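Manganese-binding protein (Chlamydia trachomatis, PDB 6NSI) binds iron and other divalent metals such as manganese and nickel and delivers them to the membrane permease of an ABC transporter for import. Local coordinates at residues A[34-39]-A[59-64]; A[5-10]-A[26-31]; A[98-103]-A[170-175]; A[53-58]-A[76-81]. All coordinates share one frame; numbering follows the deposited sequence.

Interaction 1: A[34-39]-A[59-64]. With FE (Fe (III) ion), chain B.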
loop_
_atom_site.group_PDB
_atom_site.type_symbol
_atom_site.label_atom_id
_atom_site.label_comp_id
_atom_site.label_asym_id
_atom_site.label_seq_id
_atom_site.Cartn_x
_atom_site.Cartn_y
_atom_site.Cartn_z
ATOM N N ASP A 34 -11.340 1.456 6.706
ATOM C CA ASP A 34 -10.270 2.427 6.523
ATOM C C ASP A 34 -9.226 2.282 7.623
ATOM O O ASP A 34 -9.512 2.623 8.779
ATOM C CB ASP A 34 -10.845 3.839 6.522
ATOM C CG ASP A 34 -9.772 4.903 6.623
ATOM O OD1 ASP A 34 -8.705 4.699 6.006
ATOM O OD2 ASP A 34 -9.998 5.941 7.294
ATOM N N PRO A 35 -8.013 1.821 7.317
ATOM C CA PRO A 35 -6.996 1.688 8.369
ATOM C C PRO A 35 -6.536 3.022 8.911
ATOM O O PRO A 35 -6.150 3.094 10.084
ATOM C CB PRO A 35 -5.851 0.949 7.660
ATOM C CG PRO A 35 -5.991 1.397 6.206
ATOM C CD PRO A 35 -7.475 1.551 5.971
ATOM N N HIS A 36 -6.563 4.078 8.089
ATOM C CA HIS A 36 -6.065 5.386 8.513
ATOM C C HIS A 36 -6.756 5.863 9.783
ATOM O O HIS A 36 -6.125 6.477 10.651
ATOM C CB HIS A 36 -6.287 6.423 7.411
ATOM C CG HIS A 36 -5.506 6.164 6.162
ATOM N ND1 HIS A 36 -4.224 6.630 5.978
ATOM C CD2 HIS A 36 -5.836 5.509 5.023
ATOM C CE1 HIS A 36 -3.792 6.267 4.783
ATOM N NE2 HIS A 36 -4.749 5.582 4.185
ATOM N N SER A 37 -8.061 5.621 9.892
ATOM C CA SER A 37 -8.857 6.155 10.986
ATOM C C SER A 37 -9.366 5.057 11.903
ATOM O O SER A 37 -10.327 5.276 12.654
ATOM C CB SER A 37 -10.023 6.972 10.439
ATOM O OG SER A 37 -10.930 6.120 9.764
ATOM N N TYR A 38 -8.742 3.881 11.854
ATOM C CA TYR A 38 -9.180 2.775 12.685
ATOM C C TYR A 38 -9.060 3.158 14.149
ATOM O O TYR A 38 -8.021 3.650 14.591
ATOM C CB TYR A 38 -8.349 1.530 12.409
ATOM C CG TYR A 38 -8.826 0.305 13.155
ATOM C CD1 TYR A 38 -9.921 -0.414 12.712
ATOM C CD2 TYR A 38 -8.178 -0.132 14.302
ATOM C CE1 TYR A 38 -10.351 -1.538 13.375
ATOM C CE2 TYR A 38 -8.604 -1.254 14.975
ATOM C CZ TYR A 38 -9.699 -1.950 14.514
ATOM O OH TYR A 38 -10.135 -3.078 15.178
ATOM N N GLU A 39 -10.134 2.958 14.893
ATOM C CA GLU A 39 -10.098 3.095 16.339
ATOM C C GLU A 39 -10.262 1.707 16.932
ATOM O O GLU A 39 -11.020 0.885 16.404
ATOM C CB GLU A 39 -11.187 4.054 16.849
ATOM C CG GLU A 39 -11.100 5.476 16.268
ATOM C CD GLU A 39 -10.253 6.442 17.119
ATOM O OE1 GLU A 39 -10.147 7.639 16.740
ATOM O OE2 GLU A 39 -9.697 6.013 18.160
ATOM N N LEU A 59 4.848 5.500 9.729
ATOM C CA LEU A 59 4.625 6.538 8.718
ATOM C C LEU A 59 3.238 7.158 8.851
ATOM O O LEU A 59 2.660 7.633 7.867
ATOM C CB LEU A 59 4.844 6.002 7.295
ATOM C CG LEU A 59 6.055 5.078 7.067
ATOM C CD1 LEU A 59 6.106 4.544 5.629
ATOM C CD2 LEU A 59 7.362 5.767 7.425
ATOM N N GLY A 60 2.688 7.131 10.065
ATOM C CA GLY A 60 1.396 7.723 10.354
ATOM C C GLY A 60 0.176 6.874 10.056
ATOM O O GLY A 60 -0.945 7.383 10.164
ATOM N N LEU A 61 0.339 5.602 9.678
ATOM C CA LEU A 61 -0.831 4.808 9.312
ATOM C C LEU A 61 -1.677 4.456 10.530
ATOM O O LEU A 61 -2.910 4.361 10.435
ATOM C CB LEU A 61 -0.403 3.531 8.590
ATOM C CG LEU A 61 -1.591 2.767 7.999
ATOM C CD1 LEU A 61 -2.314 3.626 6.943
ATOM C CD2 LEU A 61 -1.099 1.443 7.417
ATOM N N GLU A 62 -1.032 4.221 11.667
ATOM C CA GLU A 62 -1.719 3.918 12.923
ATOM C C GLU A 62 -1.880 5.185 13.760
ATOM O O GLU A 62 -1.486 5.233 14.920
ATOM C CB GLU A 62 -0.948 2.837 13.685
ATOM C CG GLU A 62 -0.850 1.482 12.954
ATOM C CD GLU A 62 0.420 1.329 12.095
ATOM O OE1 GLU A 62 1.370 2.142 12.237
ATOM O OE2 GLU A 62 0.472 0.391 11.265
ATOM N N HIS A 63 -2.454 6.242 13.182
ATOM C CA HIS A 63 -2.387 7.573 13.782
ATOM C C HIS A 63 -3.610 7.943 14.616
ATOM O O HIS A 63 -3.652 9.046 15.172
ATOM C CB HIS A 63 -2.163 8.634 12.694
ATOM C CG HIS A 63 -3.427 9.154 12.082
ATOM N ND1 HIS A 63 -4.168 10.173 12.648
ATOM C CD2 HIS A 63 -4.075 8.805 10.944
ATOM C CE1 HIS A 63 -5.224 10.419 11.892
ATOM N NE2 HIS A 63 -5.189 9.604 10.850
ATOM N N SER A 64 -4.605 7.064 14.711
ATOM C CA SER A 64 -5.755 7.323 15.563
ATOM C C SER A 64 -5.342 7.386 17.032
ATOM O O SER A 64 -4.384 6.739 17.463
ATOM C CB SER A 64 -6.809 6.242 15.363
ATOM O OG SER A 64 -6.567 5.131 16.214
HETATM FE FE FE B . -4.662 5.064 2.196
HETATM O O HOH W 1 -3.792 2.004 10.878
HETATM O O HOH W 2 -2.944 7.581 8.228
HETATM O O HOH W 3 -5.134 5.097 12.875
#

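Interaction 2: A[5-10]-A[26-31]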
loop_
_atom_site.group_PDB
_atom_site.type_symbol
_atom_site.label_atom_id
_atom_site.label_comp_id
_atom_site.label_asym_id
_atom_site.label_seq_id
_atom_site.Cartn_x
_atom_site.Cartn_y
_atom_site.Cartn_z
ATOM N N LEU A 5 0.956 -10.265 16.563
ATOM C CA LEU A 5 -0.077 -9.355 16.078
ATOM C C LEU A 5 0.462 -8.501 14.938
ATOM O O LEU A 5 1.549 -7.920 15.044
ATOM C CB LEU A 5 -0.592 -8.450 17.204
ATOM C CG LEU A 5 -1.697 -7.466 16.797
ATOM C CD1 LEU A 5 -2.906 -8.202 16.274
ATOM C CD2 LEU A 5 -2.120 -6.525 17.905
ATOM N N SER A 6 -0.297 -8.433 13.848
ATOM C CA SER A 6 -0.033 -7.504 12.760
ATOM C C SER A 6 -1.175 -6.496 12.669
ATOM O O SER A 6 -2.345 -6.856 12.820
ATOM C CB SER A 6 0.119 -8.236 11.425
ATOM O OG SER A 6 1.232 -9.116 11.429
ATOM N N MET A 7 -0.835 -5.234 12.399
ATOM C CA MET A 7 -1.869 -4.200 12.358
ATOM C C MET A 7 -2.867 -4.435 11.222
ATOM O O MET A 7 -4.072 -4.217 11.399
ATOM C CB MET A 7 -1.227 -2.819 12.240
ATOM C CG MET A 7 -0.751 -2.252 13.577
ATOM S SD MET A 7 -2.090 -2.125 14.786
ATOM C CE MET A 7 -3.267 -1.118 13.886
ATOM N N ASN A 8 -2.396 -4.897 10.059
ATOM C CA ASN A 8 -3.244 -5.004 8.868
ATOM C C ASN A 8 -2.807 -6.218 8.044
ATOM O O ASN A 8 -1.835 -6.905 8.382
ATOM C CB ASN A 8 -3.194 -3.709 8.047
ATOM C CG ASN A 8 -1.784 -3.384 7.536
ATOM O OD1 ASN A 8 -1.150 -4.190 6.837
ATOM N ND2 ASN A 8 -1.304 -2.190 7.861
ATOM N N ARG A 9 -3.532 -6.479 6.936
ATOM C CA ARG A 9 -3.290 -7.703 6.170
ATOM C C ARG A 9 -2.064 -7.605 5.271
ATOM O O ARG A 9 -1.445 -8.630 4.952
ATOM C CB ARG A 9 -4.510 -8.059 5.328
ATOM C CG ARG A 9 -5.652 -8.635 6.137
ATOM C CD ARG A 9 -5.312 -10.027 6.658
ATOM N NE ARG A 9 -5.017 -10.958 5.576
ATOM C CZ ARG A 9 -5.938 -11.465 4.762
ATOM N NH1 ARG A 9 -7.211 -11.133 4.916
ATOM N NH2 ARG A 9 -5.592 -12.302 3.793
ATOM N N MET A 10 -1.713 -6.395 4.839
ATOM C CA MET A 10 -0.508 -6.229 4.037
ATOM C C MET A 10 0.721 -6.656 4.831
ATOM O O MET A 10 1.651 -7.261 4.282
ATOM C CB MET A 10 -0.411 -4.779 3.575
ATOM C CG MET A 10 -1.595 -4.372 2.690
ATOM S SD MET A 10 -3.033 -3.761 3.623
ATOM C CE MET A 10 -2.440 -2.121 4.046
ATOM N N ILE A 26 -2.415 -12.977 14.314
ATOM C CA ILE A 26 -3.687 -12.277 14.335
ATOM C C ILE A 26 -3.500 -10.938 13.633
ATOM O O ILE A 26 -2.397 -10.390 13.552
ATOM C CB ILE A 26 -4.246 -12.083 15.766
ATOM C CG1 ILE A 26 -3.147 -11.664 16.740
ATOM C CG2 ILE A 26 -4.913 -13.362 16.253
ATOM C CD1 ILE A 26 -3.680 -11.252 18.134
ATOM N N VAL A 27 -4.598 -10.417 13.113
ATOM C CA VAL A 27 -4.585 -9.130 12.441
ATOM C C VAL A 27 -5.653 -8.261 13.080
ATOM O O VAL A 27 -6.769 -8.721 13.337
ATOM C CB VAL A 27 -4.800 -9.263 10.916
ATOM C CG1 VAL A 27 -6.190 -9.823 10.579
ATOM C CG2 VAL A 27 -4.584 -7.934 10.254
ATOM N N LEU A 28 -5.284 -7.024 13.398
ATOM C CA LEU A 28 -6.237 -6.048 13.975
ATOM C C LEU A 28 -7.240 -5.506 12.956
ATOM O O LEU A 28 -8.417 -5.545 13.216
ATOM C CB LEU A 28 -5.442 -4.887 14.551
ATOM C CG LEU A 28 -5.776 -4.552 15.993
ATOM C CD1 LEU A 28 -5.432 -5.722 16.884
ATOM C CD2 LEU A 28 -5.040 -3.304 16.418
ATOM N N ILE A 29 -6.753 -5.087 11.802
ATOM C CA ILE A 29 -7.600 -4.407 10.790
ATOM C C ILE A 29 -7.691 -5.283 9.547
ATOM O O ILE A 29 -6.667 -5.687 9.023
ATOM C CB ILE A 29 -6.985 -3.037 10.452
ATOM C CG1 ILE A 29 -6.731 -2.180 11.690
ATOM C CG2 ILE A 29 -7.789 -2.301 9.396
ATOM C CD1 ILE A 29 -5.978 -0.925 11.418
ATOM N N ASP A 30 -8.909 -5.600 9.157
ATOM C CA ASP A 30 -9.158 -6.338 7.925
ATOM C C ASP A 30 -10.520 -5.925 7.388
ATOM O O ASP A 30 -11.287 -5.213 8.054
ATOM C CB ASP A 30 -9.104 -7.862 8.127
ATOM C CG ASP A 30 -8.978 -8.630 6.803
ATOM O OD1 ASP A 30 -8.987 -7.992 5.719
ATOM O OD2 ASP A 30 -8.862 -9.875 6.841
ATOM N N GLY A 31 -10.798 -6.365 6.149
ATOM C CA GLY A 31 -12.090 -6.129 5.531
ATOM C C GLY A 31 -12.207 -4.763 4.877
ATOM O O GLY A 31 -11.238 -4.173 4.398
HETATM O O HOH W 4 -5.918 -5.184 6.615
#

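Interaction 3: A[98-103]-A[170-175]. With FE (Fe (III) ion), chain B.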
loop_
_atom_site.group_PDB
_atom_site.type_symbol
_atom_site.label_atom_id
_atom_site.label_comp_id
_atom_site.label_asym_id
_atom_site.label_seq_id
_atom_site.Cartn_x
_atom_site.Cartn_y
_atom_site.Cartn_z
ATOM N N PHE A 98 2.523 15.807 5.709
ATOM C CA PHE A 98 2.280 14.517 6.349
ATOM C C PHE A 98 3.014 13.415 5.588
ATOM O O PHE A 98 3.149 13.493 4.362
ATOM C CB PHE A 98 0.782 14.194 6.405
ATOM C CG PHE A 98 -0.008 15.118 7.304
ATOM C CD1 PHE A 98 -0.132 14.851 8.658
ATOM C CD2 PHE A 98 -0.619 16.257 6.794
ATOM C CE1 PHE A 98 -0.849 15.696 9.486
ATOM C CE2 PHE A 98 -1.344 17.112 7.623
ATOM C CZ PHE A 98 -1.455 16.831 8.968
ATOM N N PRO A 99 3.508 12.384 6.274
ATOM C CA PRO A 99 4.219 11.309 5.569
ATOM C C PRO A 99 3.253 10.416 4.811
ATOM O O PRO A 99 2.091 10.230 5.199
ATOM C CB PRO A 99 4.910 10.539 6.697
ATOM C CG PRO A 99 3.990 10.729 7.864
ATOM C CD PRO A 99 3.381 12.108 7.716
ATOM N N ASP A 100 3.744 9.867 3.704
ATOM C CA ASP A 100 2.946 8.965 2.890
ATOM C C ASP A 100 3.195 7.537 3.355
ATOM O O ASP A 100 4.299 7.005 3.120
ATOM C CB ASP A 100 3.291 9.114 1.414
ATOM C CG ASP A 100 2.373 8.309 0.518
ATOM O OD1 ASP A 100 1.746 7.347 1.018
ATOM O OD2 ASP A 100 2.271 8.641 -0.695
ATOM N N PRO A 101 2.211 6.867 3.957
ATOM C CA PRO A 101 2.442 5.525 4.517
ATOM C C PRO A 101 2.370 4.382 3.513
ATOM O O PRO A 101 2.683 3.242 3.890
ATOM C CB PRO A 101 1.316 5.395 5.549
ATOM C CG PRO A 101 0.197 6.182 4.921
ATOM C CD PRO A 101 0.851 7.361 4.252
ATOM N N HIS A 102 1.984 4.638 2.256
ATOM C CA HIS A 102 1.559 3.561 1.361
ATOM C C HIS A 102 2.713 2.847 0.677
ATOM O O HIS A 102 2.689 2.676 -0.549
ATOM C CB HIS A 102 0.605 4.109 0.293
ATOM C CG HIS A 102 -0.600 4.790 0.869
ATOM N ND1 HIS A 102 -0.636 6.146 1.135
ATOM C CD2 HIS A 102 -1.815 4.305 1.227
ATOM C CE1 HIS A 102 -1.821 6.463 1.631
ATOM N NE2 HIS A 102 -2.555 5.366 1.691
ATOM N N ILE A 103 3.709 2.387 1.445
ATOM C CA ILE A 103 4.883 1.776 0.815
ATOM C C ILE A 103 4.641 0.355 0.323
ATOM O O ILE A 103 5.470 -0.177 -0.426
ATOM C CB ILE A 103 6.088 1.787 1.780
ATOM C CG1 ILE A 103 5.734 1.097 3.104
ATOM C CG2 ILE A 103 6.588 3.227 2.006
ATOM C CD1 ILE A 103 6.937 0.917 4.088
ATOM N N ALA A 170 -2.925 6.817 -2.717
ATOM C CA ALA A 170 -2.360 5.588 -2.185
ATOM C C ALA A 170 -1.329 4.956 -3.111
ATOM O O ALA A 170 -0.701 3.967 -2.721
ATOM C CB ALA A 170 -3.471 4.561 -1.906
ATOM N N PHE A 171 -1.129 5.498 -4.314
ATOM C CA PHE A 171 -0.257 4.868 -5.299
ATOM C C PHE A 171 0.921 5.757 -5.702
ATOM O O PHE A 171 1.488 5.591 -6.791
ATOM C CB PHE A 171 -1.077 4.445 -6.517
ATOM C CG PHE A 171 -2.176 3.453 -6.181
ATOM C CD1 PHE A 171 -3.458 3.892 -5.870
ATOM C CD2 PHE A 171 -1.913 2.086 -6.160
ATOM C CE1 PHE A 171 -4.469 2.984 -5.557
ATOM C CE2 PHE A 171 -2.918 1.166 -5.845
ATOM C CZ PHE A 171 -4.198 1.612 -5.552
ATOM N N SER A 172 1.328 6.689 -4.833
ATOM C CA SER A 172 2.483 7.516 -5.180
ATOM C C SER A 172 3.765 6.689 -5.283
ATOM O O SER A 172 4.570 6.897 -6.202
ATOM C CB SER A 172 2.650 8.656 -4.171
ATOM O OG SER A 172 1.716 9.691 -4.436
ATOM N N TYR A 173 3.996 5.761 -4.346
ATOM C CA TYR A 173 5.195 4.922 -4.441
ATOM C C TYR A 173 5.151 4.035 -5.680
ATOM O O TYR A 173 6.150 3.896 -6.399
ATOM C CB TYR A 173 5.349 4.069 -3.181
ATOM C CG TYR A 173 5.643 4.894 -1.955
ATOM C CD1 TYR A 173 4.622 5.264 -1.084
ATOM C CD2 TYR A 173 6.935 5.305 -1.670
ATOM C CE1 TYR A 173 4.883 6.016 0.045
ATOM C CE2 TYR A 173 7.210 6.067 -0.555
ATOM C CZ TYR A 173 6.187 6.417 0.306
ATOM O OH TYR A 173 6.460 7.175 1.425
ATOM N N PHE A 174 4.004 3.391 -5.906
ATOM C CA PHE A 174 3.756 2.608 -7.109
ATOM C C PHE A 174 4.098 3.404 -8.364
ATOM O O PHE A 174 4.791 2.916 -9.270
ATOM C CB PHE A 174 2.268 2.196 -7.088
ATOM C CG PHE A 174 1.827 1.343 -8.243
ATOM C CD1 PHE A 174 1.411 1.924 -9.448
ATOM C CD2 PHE A 174 1.768 -0.036 -8.105
ATOM C CE1 PHE A 174 0.991 1.141 -10.495
ATOM C CE2 PHE A 174 1.348 -0.835 -9.150
ATOM C CZ PHE A 174 0.945 -0.246 -10.347
ATOM N N THR A 175 3.592 4.636 -8.437
ATOM C CA THR A 175 3.752 5.464 -9.626
ATOM C C THR A 175 5.212 5.849 -9.841
ATOM O O THR A 175 5.711 5.837 -10.972
ATOM C CB THR A 175 2.899 6.724 -9.473
ATOM O OG1 THR A 175 1.497 6.369 -9.405
ATOM C CG2 THR A 175 3.171 7.697 -10.623
HETATM FE FE FE B . -4.662 5.064 2.196
HETATM O O HOH W 5 1.790 4.069 -2.835
#

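Interaction 4: A[53-58]-A[76-81]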
loop_
_atom_site.group_PDB
_atom_site.type_symbol
_atom_site.label_atom_id
_atom_site.label_comp_id
_atom_site.label_asym_id
_atom_site.label_seq_id
_atom_site.Cartn_x
_atom_site.Cartn_y
_atom_site.Cartn_z
ATOM N N LEU A 53 4.669 -9.776 19.690
ATOM C CA LEU A 53 5.185 -8.735 18.815
ATOM C C LEU A 53 3.987 -8.079 18.145
ATOM O O LEU A 53 3.016 -8.766 17.813
ATOM C CB LEU A 53 6.136 -9.303 17.750
ATOM C CG LEU A 53 7.535 -9.794 18.138
ATOM C CD1 LEU A 53 8.200 -10.486 16.950
ATOM C CD2 LEU A 53 8.380 -8.636 18.640
ATOM N N ILE A 54 4.056 -6.760 17.956
ATOM C CA ILE A 54 3.013 -5.986 17.267
ATOM C C ILE A 54 3.659 -5.291 16.079
ATOM O O ILE A 54 4.446 -4.350 16.256
ATOM C CB ILE A 54 2.349 -4.959 18.184
ATOM C CG1 ILE A 54 1.653 -5.659 19.353
ATOM C CG2 ILE A 54 1.371 -4.099 17.385
ATOM C CD1 ILE A 54 1.160 -4.699 20.428
ATOM N N PHE A 55 3.310 -5.730 14.873
ATOM C CA PHE A 55 3.907 -5.208 13.649
ATOM C C PHE A 55 3.055 -4.060 13.097
ATOM O O PHE A 55 1.881 -4.254 12.760
ATOM C CB PHE A 55 4.064 -6.333 12.625
ATOM C CG PHE A 55 5.226 -7.251 12.906
ATOM C CD1 PHE A 55 5.016 -8.513 13.445
ATOM C CD2 PHE A 55 6.527 -6.854 12.623
ATOM C CE1 PHE A 55 6.087 -9.365 13.702
ATOM C CE2 PHE A 55 7.606 -7.705 12.876
ATOM C CZ PHE A 55 7.383 -8.956 13.417
ATOM N N CYS A 56 3.652 -2.865 13.028
ATOM C CA CYS A 56 3.014 -1.641 12.560
ATOM C C CYS A 56 3.663 -1.150 11.278
ATOM O O CYS A 56 4.852 -1.389 11.028
ATOM C CB CYS A 56 3.123 -0.523 13.593
ATOM S SG CYS A 56 2.466 -0.984 15.181
ATOM N N ASN A 57 2.878 -0.416 10.493
ATOM C CA ASN A 57 3.410 0.220 9.292
ATOM C C ASN A 57 4.265 1.426 9.640
ATOM O O ASN A 57 5.278 1.680 8.981
ATOM C CB ASN A 57 2.271 0.662 8.368
ATOM C CG ASN A 57 2.771 1.149 7.028
ATOM O OD1 ASN A 57 2.962 0.350 6.125
ATOM N ND2 ASN A 57 2.974 2.465 6.882
ATOM N N GLY A 58 3.874 2.168 10.679
ATOM C CA GLY A 58 4.477 3.456 10.953
ATOM C C GLY A 58 4.041 4.444 9.884
ATOM O O GLY A 58 3.021 4.266 9.215
ATOM N N LYS A 76 6.663 -4.048 22.477
ATOM C CA LYS A 76 6.285 -5.053 21.487
ATOM C C LYS A 76 6.233 -4.507 20.063
ATOM O O LYS A 76 6.177 -5.301 19.118
ATOM C CB LYS A 76 4.912 -5.645 21.808
ATOM C CG LYS A 76 4.815 -6.355 23.126
ATOM C CD LYS A 76 3.414 -6.880 23.360
ATOM C CE LYS A 76 3.354 -7.599 24.698
ATOM N NZ LYS A 76 1.974 -8.023 25.067
ATOM N N VAL A 77 6.214 -3.188 19.873
ATOM C CA VAL A 77 5.946 -2.629 18.546
ATOM C C VAL A 77 7.190 -2.735 17.671
ATOM O O VAL A 77 8.287 -2.323 18.070
ATOM C CB VAL A 77 5.464 -1.172 18.644
ATOM C CG1 VAL A 77 5.462 -0.542 17.276
ATOM C CG2 VAL A 77 4.063 -1.108 19.255
ATOM N N VAL A 78 7.014 -3.311 16.484
ATOM C CA VAL A 78 7.984 -3.262 15.397
ATOM C C VAL A 78 7.444 -2.264 14.375
ATOM O O VAL A 78 6.425 -2.526 13.727
ATOM C CB VAL A 78 8.195 -4.643 14.761
ATOM C CG1 VAL A 78 9.067 -4.516 13.519
ATOM C CG2 VAL A 78 8.794 -5.630 15.768
ATOM N N ASP A 79 8.101 -1.105 14.255
ATOM C CA ASP A 79 7.687 -0.030 13.347
ATOM C C ASP A 79 8.426 -0.221 12.025
ATOM O O ASP A 79 9.547 0.259 11.832
ATOM C CB ASP A 79 7.969 1.336 13.965
ATOM C CG ASP A 79 7.404 2.493 13.137
ATOM O OD1 ASP A 79 7.394 2.404 11.893
ATOM O OD2 ASP A 79 6.994 3.506 13.741
ATOM N N LEU A 80 7.777 -0.916 11.093
ATOM C CA LEU A 80 8.457 -1.325 9.866
ATOM C C LEU A 80 8.931 -0.122 9.053
ATOM O O LEU A 80 10.049 -0.127 8.526
ATOM C CB LEU A 80 7.535 -2.226 9.041
ATOM C CG LEU A 80 7.226 -3.580 9.696
ATOM C CD1 LEU A 80 6.031 -4.272 9.042
ATOM C CD2 LEU A 80 8.467 -4.487 9.662
ATOM N N GLY A 81 8.101 0.921 8.945
ATOM C CA GLY A 81 8.496 2.098 8.180
ATOM C C GLY A 81 9.643 2.864 8.812
ATOM O O GLY A 81 10.505 3.405 8.109
#

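Interaction 1: A[34-39]-A[59-64]
The imidazole of His-36 takes the CD1 methyl of Leu-61 over one face, a CH-pi contact with the methyl 3.9 Å from the ring centroid and displaced toward the rim. The side chains cross at about a right angle, and CD1 is the branch of Leu-61 that touches the ring. Two polar atoms lie in the ring plane at its edge: Asp-34 OD1 and a water. That water accepts from His-36 ND1 at 2.8 Å and donates to Gly-60 O, while His-36 NE2 binds the ferric ion at 2.1 Å. The rotation of the ring is thus held at both nitrogens. Histidine suits the place because its two nitrogens can do both jobs. His-102, His-168 and Asp-260 complete the metal site. The backbone behind His-36 is folded by an Asx turn, with Asp-34 OD1 accepting from His-36 N from above the carboxylate plane.

Between the backbones, one water donates to Pro-35 O and Leu-61 O, and another joins His-36 O to Ser-64 N. The direct bond is Ser-64 OG to Tyr-38 O, 2.6 Å long and in the carbonyl plane. A chi1 of 87° turns this hydroxyl toward Tyr-38, and the same oxygen caps Leu-67 N. Ser-64 is the N-cap of helix 65-71, and its bond to Tyr-38 O ties the loop before helix 44-50 to the loop after strand 54-56.

Interaction 2: A[5-10]-A[26-31]
Leu-5 and Ser-6 pair with Ile-26 and Val-27 as the two parallel strands of a beta-alpha-beta unit whose connection runs through helix 9-19. Ser-6 uses both its backbone groups: its N donates to Ile-26 O at 2.9 Å, nearly straight at 172°, and its O accepts from Leu-28 N. Beyond the paired residues Ile-29 N still donates to Met-7 O (2.8 Å), although more bent, as one chain turns into helix 9-19 and the other into a loop. Farther along, a water bridges the two segments, accepting from Arg-9 N and donating to Ile-29 O. Asn-8 is the N-cap of helix 9-19: its short side chain brings OD1 back to accept from Ile-11 N.

On the sheet face bearing Leu-5 and Ile-26, Leu-5 CD1 meets Ile-26 CG1, and Leu-5 CD2 reaches on to Leu-28 CD1 just past the strand; branched aliphatic chains fill such an apolar contact well. Met-7 lies alongside Leu-28, pointing the same way, with Met-7 SD against Leu-28 CD2. Its flexible chain bends at chi2 and chi3, carrying Met-7 CE to Ile-29 CD1 at 3.7 Å.

Arg-9 has enough donors to serve three acceptors: NE pairs with Asp-13, NH2 bonds Asp-264 O, and NH1 forms a salt bridge with Asp-30. The carboxylate approaches the guanidinium at its edge, with the two planes 80° apart. Arg-9 NH1 lies 2.8 Å from Asp-30 OD2, on the syn side of that oxygen and 30° out of the carboxylate plane.

Interaction 3: A[98-103]-A[170-175]
His-102 lays one face of its ring over Ala-170 in the metal site of this solute-binding protein. Ala-170 CA stands above the centre of the imidazole, 3.6 Å from the centroid, while Pro-101 CG lies against the opposite face, nearer the rim. Alanine is small enough to let its backbone approach this closely. Held between them, the ring directs NE2 to the ferric ion, which it binds at 2.2 Å alongside His-36, His-168 and Asp-260.

Asp-100 sets the rotation of that ring from the second shell. Its OD1 receives His-102 ND1 at 2.7 Å on the syn side and His-102 N on the anti side, from opposite faces of the carboxylate plane; the backbone bond closes an Asx turn. Such a carboxylate probably makes the imidazole a stronger metal ligand.

Tyr-173, reaching out from the start of helix 172-178, runs past Asp-100 in the opposite direction, with ring and carboxylate planes 60° apart. Ile-103 lies beside the tyrosine pointing the same way, its CG2 methyl over one ring face. The long, rigid phenol spans the contact and carries a hydroxyl to a backbone oxygen beyond it. One water donates to His-102 O and Ala-170 O and accepts from Tyr-173 N, at the helix start. Tyr-173 OH, which also bonds Leu-93 N, donates to Asp-100 O at 2.8 Å, in the carbonyl plane and on a lone pair.

Interaction 4: A[53-58]-A[76-81]
Ile-54, Phe-55 and Cys-56 pair in register with Val-77, Val-78 and Asp-79 as two parallel strands, at the side of the four-stranded sheet where 77-79 is the outermost strand. Their axes come within 4.6 Å at 23°. Bonds alternate along the pair: Ile-54 N to Lys-76 O, Val-78 N to Ile-54 O, Cys-56 N to Val-78 O, then Leu-80 N to Cys-56 O. The exchange runs on to the start of helix 80-85, where Gly-81 N donates to Asn-57 O at 2.9 Å.

Helix 65-71 links these two parallel neighbours, a beta-alpha-beta unit. On the face bearing Phe-55 and Val-78 the two side chains lie alongside each other, Phe-55 CD2 being 3.5 Å from Val-78 CB. The ring also packs on Ile-11 and Val-15 of helix 9-19 and on Ala-120 and Leu-121 of helix 107-124, a broad apolar group fitting between the sheet and both helices. On the other face, Cys-56 SG meets Val-77 CG1 at 3.7 Å; beta-branched valine suits an extended strand.

Asp-79 is the N-cap of helix 80-85, its short carboxylate taking Gln-82 N on OD1. With CG anti to the backbone nitrogen (chi1 -173°), it also nears the opposite segment. Gly-58, without a side chain and at a phi of 70°, lets it come close: Asp-79 OD1 is 3.2 Å from Gly-58 CA.

Interactions 2 and 4 share the parallel sheet, ordered 24-27, 3-6, 54-56, 77-79: each is one outer pair, their centres about 12 Å apart, and Leu-5 joins them through backbone bonds to Leu-53 and Phe-55. Along the chain interaction 2 closes before interaction 1 opens, the segments of interactions 1 and 4 alternate, and interaction 3 comes last. Interaction 1 has its centre about 12 Å from that of interaction 2 and about 13 Å from that of interaction 4. Interaction 3 touches interaction 4 where Asn-57 meets Pro-101. The loop bearing His-36 follows strand 24-27 of the sheet, and interaction 3 brings His-102 to the same iron.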